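Local atomic coordinates of mucus binding proteinn (PDB entry 4MT5), a protein that probably mediates adhesion of the bacterium to gastrointestinal mucus through cell-surface mucin-binding repeats, one of which, repeat V, is this chain. Residues 106-114 against 139-147; 88-98 against 171-182. One frame throughout, in Å; residues are numbered along the deposited sequence.

Interaction 1: 106-114 against 139-147; sequences DSTTAVTFK and ADSKTFAAV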
loop_
_atom_site.group_PDB
_atom_site.type_symbol
_atom_site.label_atom_id
_atom_site.label_comp_id
_atom_site.label_asym_id
_atom_site.label_seq_id
_atom_site.Cartn_x
_atom_site.Cartn_y
_atom_site.Cartn_z
ATOM N N ASP A 106 -22.545 -26.763 -8.834
ATOM C CA ASP A 106 -21.950 -25.533 -9.370
ATOM C C ASP A 106 -20.447 -25.653 -9.657
ATOM O O ASP A 106 -19.703 -26.308 -8.917
ATOM C CB ASP A 106 -22.174 -24.352 -8.416
ATOM C CG ASP A 106 -23.571 -23.771 -8.506
ATOM O OD1 ASP A 106 -24.243 -23.973 -9.542
ATOM O OD2 ASP A 106 -23.993 -23.094 -7.538
ATOM N N SER A 107 -20.012 -25.025 -10.744
ATOM C CA SER A 107 -18.594 -24.805 -10.966
ATOM C C SER A 107 -18.252 -23.457 -10.363
ATOM O O SER A 107 -18.883 -22.437 -10.673
ATOM C CB SER A 107 -18.240 -24.797 -12.452
ATOM O OG SER A 107 -16.878 -24.433 -12.641
ATOM N N THR A 108 -17.260 -23.459 -9.487
ATOM C CA THR A 108 -16.837 -22.224 -8.856
ATOM C C THR A 108 -15.309 -22.103 -8.881
ATOM O O THR A 108 -14.578 -23.025 -8.505
ATOM C CB THR A 108 -17.473 -22.067 -7.440
ATOM O OG1 THR A 108 -17.674 -20.680 -7.155
ATOM C CG2 THR A 108 -16.636 -22.724 -6.334
ATOM N N THR A 109 -14.828 -20.977 -9.396
ATOM C CA THR A 109 -13.390 -20.724 -9.447
ATOM C C THR A 109 -13.074 -19.296 -8.978
ATOM O O THR A 109 -13.729 -18.337 -9.382
ATOM C CB THR A 109 -12.824 -20.992 -10.864
ATOM O OG1 THR A 109 -13.484 -20.147 -11.812
ATOM C CG2 THR A 109 -13.055 -22.450 -11.269
ATOM N N ALA A 110 -12.081 -19.159 -8.109
ATOM C CA ALA A 110 -11.772 -17.857 -7.535
ATOM C C ALA A 110 -10.382 -17.368 -7.934
ATOM O O ALA A 110 -9.460 -18.167 -8.121
ATOM C CB ALA A 110 -11.889 -17.918 -6.023
ATOM N N VAL A 111 -10.235 -16.052 -8.069
ATOM C CA VAL A 111 -8.909 -15.450 -8.185
ATOM C C VAL A 111 -8.776 -14.311 -7.181
ATOM O O VAL A 111 -9.656 -13.463 -7.077
ATOM C CB VAL A 111 -8.580 -14.972 -9.622
ATOM C CG1 VAL A 111 -9.627 -14.016 -10.124
ATOM C CG2 VAL A 111 -7.207 -14.327 -9.672
ATOM N N THR A 112 -7.687 -14.327 -6.417
ATOM C CA THR A 112 -7.402 -13.276 -5.452
ATOM C C THR A 112 -6.211 -12.454 -5.919
ATOM O O THR A 112 -5.122 -12.994 -6.120
ATOM C CB THR A 112 -7.093 -13.849 -4.050
ATOM O OG1 THR A 112 -8.266 -14.465 -3.510
ATOM C CG2 THR A 112 -6.647 -12.750 -3.102
ATOM N N PHE A 113 -6.428 -11.153 -6.101
ATOM C CA PHE A 113 -5.360 -10.229 -6.439
ATOM C C PHE A 113 -4.820 -9.630 -5.148
ATOM O O PHE A 113 -5.599 -9.194 -4.306
ATOM C CB PHE A 113 -5.887 -9.121 -7.343
ATOM C CG PHE A 113 -6.253 -9.585 -8.716
ATOM C CD1 PHE A 113 -5.298 -9.647 -9.715
ATOM C CD2 PHE A 113 -7.553 -9.954 -9.014
ATOM C CE1 PHE A 113 -5.628 -10.072 -10.986
ATOM C CE2 PHE A 113 -7.891 -10.380 -10.285
ATOM C CZ PHE A 113 -6.926 -10.438 -11.273
ATOM N N LYS A 114 -3.500 -9.623 -4.982
ATOM C CA LYS A 114 -2.871 -9.075 -3.781
ATOM C C LYS A 114 -1.789 -8.096 -4.192
ATOM O O LYS A 114 -1.104 -8.325 -5.188
ATOM C CB LYS A 114 -2.241 -10.191 -2.947
ATOM C CG LYS A 114 -3.224 -11.007 -2.133
ATOM C CD LYS A 114 -2.593 -12.291 -1.624
ATOM C CE LYS A 114 -3.270 -12.767 -0.346
ATOM N NZ LYS A 114 -2.886 -14.164 0.008
ATOM N N ALA A 139 1.020 -9.850 -11.985
ATOM C CA ALA A 139 -0.028 -9.887 -13.004
ATOM C C ALA A 139 -1.134 -8.880 -12.695
ATOM O O ALA A 139 -1.511 -8.700 -11.540
ATOM C CB ALA A 139 -0.613 -11.281 -13.119
ATOM N N ASP A 140 -1.651 -8.241 -13.742
ATOM C CA ASP A 140 -2.705 -7.241 -13.621
ATOM C C ASP A 140 -4.060 -7.772 -14.019
ATOM O O ASP A 140 -5.070 -7.081 -13.895
ATOM C CB ASP A 140 -2.396 -6.034 -14.491
ATOM C CG ASP A 140 -1.350 -5.141 -13.878
ATOM O OD1 ASP A 140 -1.107 -5.270 -12.653
ATOM O OD2 ASP A 140 -0.776 -4.310 -14.613
ATOM N N SER A 141 -4.080 -8.996 -14.522
ATOM C CA SER A 141 -5.329 -9.649 -14.891
ATOM C C SER A 141 -5.149 -11.154 -14.878
ATOM O O SER A 141 -4.060 -11.666 -14.632
ATOM C CB SER A 141 -5.794 -9.187 -16.265
ATOM O OG SER A 141 -4.752 -9.325 -17.207
ATOM N N LYS A 142 -6.229 -11.865 -15.132
ATOM C CA LYS A 142 -6.202 -13.316 -15.108
ATOM C C LYS A 142 -7.347 -13.741 -16.000
ATOM O O LYS A 142 -8.407 -13.116 -15.992
ATOM C CB LYS A 142 -6.363 -13.833 -13.665
ATOM C CG LYS A 142 -6.615 -15.327 -13.506
ATOM C CD LYS A 142 -5.514 -16.178 -14.136
ATOM C CE LYS A 142 -5.709 -17.663 -13.793
ATOM N NZ LYS A 142 -7.157 -18.074 -13.893
ATOM N N THR A 143 -7.125 -14.752 -16.824
ATOM C CA THR A 143 -8.214 -15.253 -17.641
ATOM C C THR A 143 -8.761 -16.500 -16.974
ATOM O O THR A 143 -8.006 -17.356 -16.507
ATOM C CB THR A 143 -7.783 -15.565 -19.084
ATOM O OG1 THR A 143 -6.830 -16.635 -19.079
ATOM C CG2 THR A 143 -7.178 -14.334 -19.744
ATOM N N PHE A 144 -10.082 -16.581 -16.894
ATOM C CA PHE A 144 -10.700 -17.784 -16.392
ATOM C C PHE A 144 -10.721 -18.795 -17.520
ATOM O O PHE A 144 -11.110 -18.463 -18.646
ATOM C CB PHE A 144 -12.111 -17.496 -15.915
ATOM C CG PHE A 144 -12.173 -16.940 -14.532
ATOM C CD1 PHE A 144 -11.651 -17.656 -13.460
ATOM C CD2 PHE A 144 -12.762 -15.708 -14.291
ATOM C CE1 PHE A 144 -11.709 -17.151 -12.170
ATOM C CE2 PHE A 144 -12.828 -15.194 -13.005
ATOM C CZ PHE A 144 -12.297 -15.918 -11.940
ATOM N N ALA A 145 -10.280 -20.017 -17.229
ATOM C CA ALA A 145 -10.365 -21.085 -18.211
ATOM C C ALA A 145 -11.833 -21.275 -18.565
ATOM O O ALA A 145 -12.684 -21.299 -17.673
ATOM C CB ALA A 145 -9.781 -22.367 -17.653
ATOM N N ALA A 146 -12.138 -21.365 -19.858
ATOM C CA ALA A 146 -13.490 -21.700 -20.288
ATOM C C ALA A 146 -13.900 -23.034 -19.657
ATOM O O ALA A 146 -13.089 -23.961 -19.562
ATOM C CB ALA A 146 -13.565 -21.770 -21.803
ATOM N N VAL A 147 -15.143 -23.118 -19.191
ATOM C CA VAL A 147 -15.637 -24.352 -18.569
ATOM C C VAL A 147 -16.656 -25.094 -19.442
ATOM O O VAL A 147 -17.671 -24.524 -19.877
ATOM C CB VAL A 147 -16.216 -24.129 -17.139
ATOM C CG1 VAL A 147 -17.063 -25.316 -16.708
ATOM C CG2 VAL A 147 -15.099 -23.899 -16.138
HETATM O O HOH W 1 -13.060 -20.811 -15.211
#
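Between the main sheet and the small two-stranded sheet of the Muc B2-like part, Val111 meets Phe144 across two strands that run almost exactly antiparallel (176°) with their axes 9.1 Å apart. At that separation no backbone hydrogen bond joins them, and side chains fill the gap. Val111 divides its two methyls. CG1 sits at chi1 56°, between the backbone N and the carbonyl carbon, and reaches Phe144 CZ at 3.7 Å. CG2 approaches Lys142 CG at 4.0 Å and also rests over one face of the Phe113 ring, offset toward the rim. That ring turns its edge to the loop leading into strand 142-144: Phe113 CE1 is 3.9 Å from Ser141 CA, with Lys142 N and Ala139 O also near the ring plane. Trp132, Val134 and Pro169 pack round Phe113 as well. Phe144 leans toward strand 106-114, where its CE1 lies 3.5 Å from Thr109 OG1 and its edge faces the carbonyl carbon of Ala110. Val167, on the partner strand of the small sheet, also touches it. Trimming Phe144 to an alanine would probably leave Val111 CG1 without its apolar mate and open a gap beside Thr109. At the polar end, a water lies between Ala145 O and Thr109 OG1, its bond to the latter weak, while Ser107 OG lies against Val147 CG2 at 4.0 Å. Lys142 bends back at chi2 and chi4, its NZ giving a 2.8 Å bond to Thr143 O from above the carbonyl plane. A valine and two phenylalanines thus carry the centre of the contact, with threonine, serine and lysine towards its margins, as is typical of two beta layers packed face to face, here within a ubiquitin-like beta-grasp fold.

Interaction 2: 88-98 against 171-182; sequences TVTETIHYVDE and SKDIVKTVVYVG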
loop_
_atom_site.group_PDB
_atom_site.type_symbol
_atom_site.label_atom_id
_atom_site.label_comp_id
_atom_site.label_asym_id
_atom_site.label_seq_id
_atom_site.Cartn_x
_atom_site.Cartn_y
_atom_site.Cartn_z
ATOM N N THR A 88 -10.845 -10.031 -4.441
ATOM C CA THR A 88 -11.193 -11.355 -4.949
ATOM C C THR A 88 -12.325 -11.356 -5.986
ATOM O O THR A 88 -13.423 -10.866 -5.736
ATOM C CB THR A 88 -11.530 -12.318 -3.807
ATOM O OG1 THR A 88 -10.342 -12.578 -3.059
ATOM C CG2 THR A 88 -12.065 -13.631 -4.355
ATOM N N VAL A 89 -12.043 -11.909 -7.157
ATOM C CA VAL A 89 -13.056 -12.028 -8.187
ATOM C C VAL A 89 -13.362 -13.498 -8.428
ATOM O O VAL A 89 -12.478 -14.291 -8.770
ATOM C CB VAL A 89 -12.626 -11.348 -9.489
ATOM C CG1 VAL A 89 -13.715 -11.451 -10.513
ATOM C CG2 VAL A 89 -12.303 -9.898 -9.228
ATOM N N THR A 90 -14.619 -13.864 -8.224
ATOM C CA THR A 90 -15.018 -15.255 -8.358
ATOM C C THR A 90 -15.948 -15.447 -9.552
ATOM O O THR A 90 -16.572 -14.499 -10.040
ATOM C CB THR A 90 -15.666 -15.810 -7.053
ATOM O OG1 THR A 90 -16.819 -15.032 -6.704
ATOM C CG2 THR A 90 -14.684 -15.777 -5.898
ATOM N N GLU A 91 -16.012 -16.680 -10.034
ATOM C CA GLU A 91 -16.929 -17.040 -11.105
ATOM C C GLU A 91 -17.765 -18.234 -10.681
ATOM O O GLU A 91 -17.241 -19.223 -10.152
ATOM C CB GLU A 91 -16.157 -17.385 -12.371
ATOM C CG GLU A 91 -17.016 -17.916 -13.502
ATOM C CD GLU A 91 -16.183 -18.504 -14.622
ATOM O OE1 GLU A 91 -15.522 -19.533 -14.375
ATOM O OE2 GLU A 91 -16.171 -17.931 -15.738
ATOM N N THR A 92 -19.068 -18.137 -10.918
ATOM C CA THR A 92 -19.991 -19.205 -10.566
ATOM C C THR A 92 -20.832 -19.640 -11.764
ATOM O O THR A 92 -21.463 -18.814 -12.440
ATOM C CB THR A 92 -20.921 -18.784 -9.411
ATOM O OG1 THR A 92 -20.135 -18.365 -8.286
ATOM C CG2 THR A 92 -21.806 -19.941 -8.993
ATOM N N ILE A 93 -20.822 -20.943 -12.028
ATOM C CA ILE A 93 -21.693 -21.523 -13.039
ATOM C C ILE A 93 -22.810 -22.309 -12.375
ATOM O O ILE A 93 -22.548 -23.216 -11.591
ATOM C CB ILE A 93 -20.936 -22.474 -13.967
ATOM C CG1 ILE A 93 -19.717 -21.778 -14.553
ATOM C CG2 ILE A 93 -21.844 -22.906 -15.100
ATOM C CD1 ILE A 93 -20.085 -20.521 -15.316
ATOM N N HIS A 94 -24.053 -21.945 -12.680
ATOM C CA HIS A 94 -25.219 -22.722 -12.246
ATOM C C HIS A 94 -25.709 -23.654 -13.366
ATOM O O HIS A 94 -25.835 -23.245 -14.523
ATOM C CB HIS A 94 -26.367 -21.807 -11.790
ATOM C CG HIS A 94 -26.033 -20.950 -10.606
ATOM N ND1 HIS A 94 -25.636 -21.475 -9.395
ATOM C CD2 HIS A 94 -26.050 -19.603 -10.447
ATOM C CE1 HIS A 94 -25.417 -20.488 -8.543
ATOM N NE2 HIS A 94 -25.655 -19.342 -9.158
ATOM N N TYR A 95 -25.979 -24.905 -13.014
ATOM C CA TYR A 95 -26.518 -25.862 -13.970
ATOM C C TYR A 95 -27.949 -26.285 -13.580
ATOM O O TYR A 95 -28.142 -27.021 -12.616
ATOM C CB TYR A 95 -25.600 -27.090 -14.064
ATOM C CG TYR A 95 -24.157 -26.798 -14.446
ATOM C CD1 TYR A 95 -23.802 -26.525 -15.763
ATOM C CD2 TYR A 95 -23.145 -26.818 -13.489
ATOM C CE1 TYR A 95 -22.476 -26.270 -16.115
ATOM C CE2 TYR A 95 -21.815 -26.564 -13.830
ATOM C CZ TYR A 95 -21.490 -26.292 -15.145
ATOM O OH TYR A 95 -20.177 -26.039 -15.484
ATOM N N VAL A 96 -28.950 -25.827 -14.333
ATOM C CA VAL A 96 -30.351 -26.071 -13.968
ATOM C C VAL A 96 -31.183 -26.764 -15.049
ATOM O O VAL A 96 -30.636 -27.365 -15.971
ATOM C CB VAL A 96 -31.058 -24.760 -13.573
ATOM C CG1 VAL A 96 -30.406 -24.163 -12.346
ATOM C CG2 VAL A 96 -31.030 -23.772 -14.725
ATOM N N ASP A 97 -32.509 -26.683 -14.913
ATOM C CA ASP A 97 -33.453 -27.163 -15.939
ATOM C C ASP A 97 -34.575 -26.152 -16.245
ATOM O O ASP A 97 -34.405 -24.947 -16.060
ATOM C CB ASP A 97 -34.030 -28.538 -15.569
ATOM C CG ASP A 97 -34.835 -28.524 -14.267
ATOM O OD1 ASP A 97 -35.503 -27.509 -13.961
ATOM O OD2 ASP A 97 -34.812 -29.555 -13.555
ATOM N N GLU A 98 -35.722 -26.646 -16.701
ATOM C CA GLU A 98 -36.843 -25.778 -17.060
ATOM C C GLU A 98 -37.468 -25.148 -15.823
ATOM O O GLU A 98 -37.941 -24.005 -15.857
ATOM C CB GLU A 98 -37.909 -26.570 -17.817
ATOM C CG GLU A 98 -37.359 -27.462 -18.916
ATOM C CD GLU A 98 -36.856 -26.680 -20.114
ATOM O OE1 GLU A 98 -37.044 -25.442 -20.154
ATOM O OE2 GLU A 98 -36.278 -27.311 -21.023
ATOM N N SER A 171 -12.756 -5.764 -11.529
ATOM C CA SER A 171 -13.891 -6.488 -12.110
ATOM C C SER A 171 -14.958 -6.965 -11.113
ATOM O O SER A 171 -14.668 -7.190 -9.931
ATOM C CB SER A 171 -13.385 -7.685 -12.936
ATOM O OG SER A 171 -12.552 -7.279 -14.014
ATOM N N LYS A 172 -16.190 -7.110 -11.620
ATOM C CA LYS A 172 -17.323 -7.674 -10.868
ATOM C C LYS A 172 -17.425 -9.187 -11.049
ATOM O O LYS A 172 -17.149 -9.709 -12.134
ATOM C CB LYS A 172 -18.645 -7.059 -11.323
ATOM C CG LYS A 172 -18.740 -5.553 -11.204
ATOM C CD LYS A 172 -20.089 -5.088 -11.722
ATOM C CE LYS A 172 -20.083 -3.603 -12.034
ATOM N NZ LYS A 172 -21.315 -3.195 -12.774
ATOM N N ASP A 173 -17.848 -9.880 -9.992
ATOM C CA ASP A 173 -17.926 -11.343 -9.992
ATOM C C ASP A 173 -18.715 -11.878 -11.176
ATOM O O ASP A 173 -19.542 -11.175 -11.756
ATOM C CB ASP A 173 -18.537 -11.874 -8.689
ATOM C CG ASP A 173 -17.537 -11.919 -7.539
ATOM O OD1 ASP A 173 -16.307 -11.997 -7.799
ATOM O OD2 ASP A 173 -17.987 -11.890 -6.367
ATOM N N ILE A 174 -18.464 -13.128 -11.534
ATOM C CA ILE A 174 -19.123 -13.683 -12.703
ATOM C C ILE A 174 -20.187 -14.724 -12.361
ATOM O O ILE A 174 -19.898 -15.755 -11.752
ATOM C CB ILE A 174 -18.101 -14.231 -13.702
ATOM C CG1 ILE A 174 -17.285 -13.066 -14.274
ATOM C CG2 ILE A 174 -18.808 -15.012 -14.807
ATOM C CD1 ILE A 174 -16.351 -13.460 -15.399
ATOM N N VAL A 175 -21.428 -14.426 -12.739
ATOM C CA VAL A 175 -22.528 -15.358 -12.530
ATOM C C VAL A 175 -23.182 -15.714 -13.861
ATOM O O VAL A 175 -23.762 -14.864 -14.548
ATOM C CB VAL A 175 -23.584 -14.809 -11.557
ATOM C CG1 VAL A 175 -24.370 -15.961 -10.938
ATOM C CG2 VAL A 175 -22.922 -13.975 -10.468
ATOM N N LYS A 176 -23.067 -16.985 -14.213
ATOM C CA LYS A 176 -23.519 -17.483 -15.496
ATOM C C LYS A 176 -24.290 -18.775 -15.254
ATOM O O LYS A 176 -23.818 -19.669 -14.543
ATOM C CB LYS A 176 -22.315 -17.758 -16.394
ATOM C CG LYS A 176 -22.303 -17.012 -17.707
ATOM C CD LYS A 176 -22.376 -15.515 -17.540
ATOM C CE LYS A 176 -22.016 -14.846 -18.870
ATOM N NZ LYS A 176 -22.321 -13.383 -18.929
ATOM N N THR A 177 -25.473 -18.872 -15.861
ATOM C CA THR A 177 -26.364 -20.014 -15.666
ATOM C C THR A 177 -26.512 -20.875 -16.928
ATOM O O THR A 177 -26.747 -20.351 -18.018
ATOM C CB THR A 177 -27.743 -19.527 -15.205
ATOM O OG1 THR A 177 -27.587 -18.752 -14.007
ATOM C CG2 THR A 177 -28.660 -20.698 -14.932
ATOM N N VAL A 178 -26.361 -22.191 -16.775
ATOM C CA VAL A 178 -26.584 -23.134 -17.875
ATOM C C VAL A 178 -27.897 -23.909 -17.690
ATOM O O VAL A 178 -28.114 -24.530 -16.644
ATOM C CB VAL A 178 -25.440 -24.157 -17.990
ATOM C CG1 VAL A 178 -25.487 -24.856 -19.339
ATOM C CG2 VAL A 178 -24.122 -23.484 -17.814
ATOM N N VAL A 179 -28.763 -23.877 -18.705
ATOM C CA VAL A 179 -30.059 -24.561 -18.635
ATOM C C VAL A 179 -30.093 -25.808 -19.513
ATOM O O VAL A 179 -29.824 -25.750 -20.713
ATOM C CB VAL A 179 -31.239 -23.645 -19.029
ATOM C CG1 VAL A 179 -32.546 -24.371 -18.818
ATOM C CG2 VAL A 179 -31.225 -22.371 -18.218
ATOM N N TYR A 180 -30.429 -26.933 -18.894
ATOM C CA TYR A 180 -30.516 -28.207 -19.590
ATOM C C TYR A 180 -31.946 -28.490 -20.050
ATOM O O TYR A 180 -32.880 -28.478 -19.243
ATOM C CB TYR A 180 -30.033 -29.332 -18.673
ATOM C CG TYR A 180 -28.526 -29.479 -18.607
ATOM C CD1 TYR A 180 -27.881 -30.531 -19.260
ATOM C CD2 TYR A 180 -27.748 -28.572 -17.889
ATOM C CE1 TYR A 180 -26.504 -30.675 -19.202
ATOM C CE2 TYR A 180 -26.362 -28.705 -17.827
ATOM C CZ TYR A 180 -25.749 -29.759 -18.485
ATOM O OH TYR A 180 -24.381 -29.899 -18.428
ATOM N N VAL A 181 -32.113 -28.740 -21.349
ATOM C CA VAL A 181 -33.425 -29.065 -21.912
ATOM C C VAL A 181 -33.609 -30.578 -22.010
ATOM O O VAL A 181 -32.732 -31.287 -22.498
ATOM C CB VAL A 181 -33.625 -28.418 -23.304
ATOM C CG1 VAL A 181 -34.863 -28.972 -23.976
ATOM C CG2 VAL A 181 -33.704 -26.893 -23.182
ATOM N N GLY A 182 -34.743 -31.070 -21.527
ATOM C CA GLY A 182 -35.047 -32.489 -21.607
ATOM C C GLY A 182 -35.184 -33.008 -23.031
ATOM O O GLY A 182 -35.748 -32.337 -23.900
HETATM O O HOH W 2 -20.102 -15.369 -9.292
#
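Tyr180 receives Tyr95 at the edge of its ring, in plane, with Tyr95 CD1 3.9 Å from Tyr180 CE2. One face of the Tyr95 ring is covered by Ile93 CG2, offset toward the rim, while its CD1 lies 3.6 Å from Val178 CB, the two side chains pointing the same way. Beyond the rings, Tyr180 OH is bonded to Pro150 O. Where the sheet turns its other face, the His94 ring has Thr177 OG1 at its edge and Val175 CG1 nearby. Underneath, strands 88-96 and 174-182 form a parallel ladder of seven backbone hydrogen bonds, from Ile174 N to Thr90 O (2.8 Å) through to Tyr180 N to Val96 O (3.0 Å). Asp173 extends it: with CG beside its own backbone N (chi1 -80°), its OD1 accepts Thr90 N at 2.6 Å, from above the carboxylate plane. Glu91, Ile93, Tyr95, Ile174, Lys176 and Val178 share one face, packed in part by Ile162 and Phe165; Thr92, His94, Val96, Val175, Thr177 and Val179 share the other. Both mix polar and apolar groups. Register therefore rests on nearly straight backbone bonds, the Asp173 carboxylate taking Thr90 N where a backbone carbonyl would otherwise accept.

How the interactions relate
Interactions 1 and 2 lie with their centres 14 Å apart and share one mixed sheet, in which strand 85-96 stands between strands 104-120 and 174-182. Ile93 N probably hydrogen-bonds to Ser107 O at 2.8 Å, so a residue of 88-98 ties directly to one of 106-114. Thr88 OG1 and Thr112 OG1 make a second tie, also at 2.8 Å. Interaction 2 therefore adds a parallel neighbour within the sheet, whereas interaction 1 stacks a second layer upon it. Along the chain, 106-114 and 139-147 are nested inside the loop that 88-98 and 171-182 close. No ligand marks a binding site here.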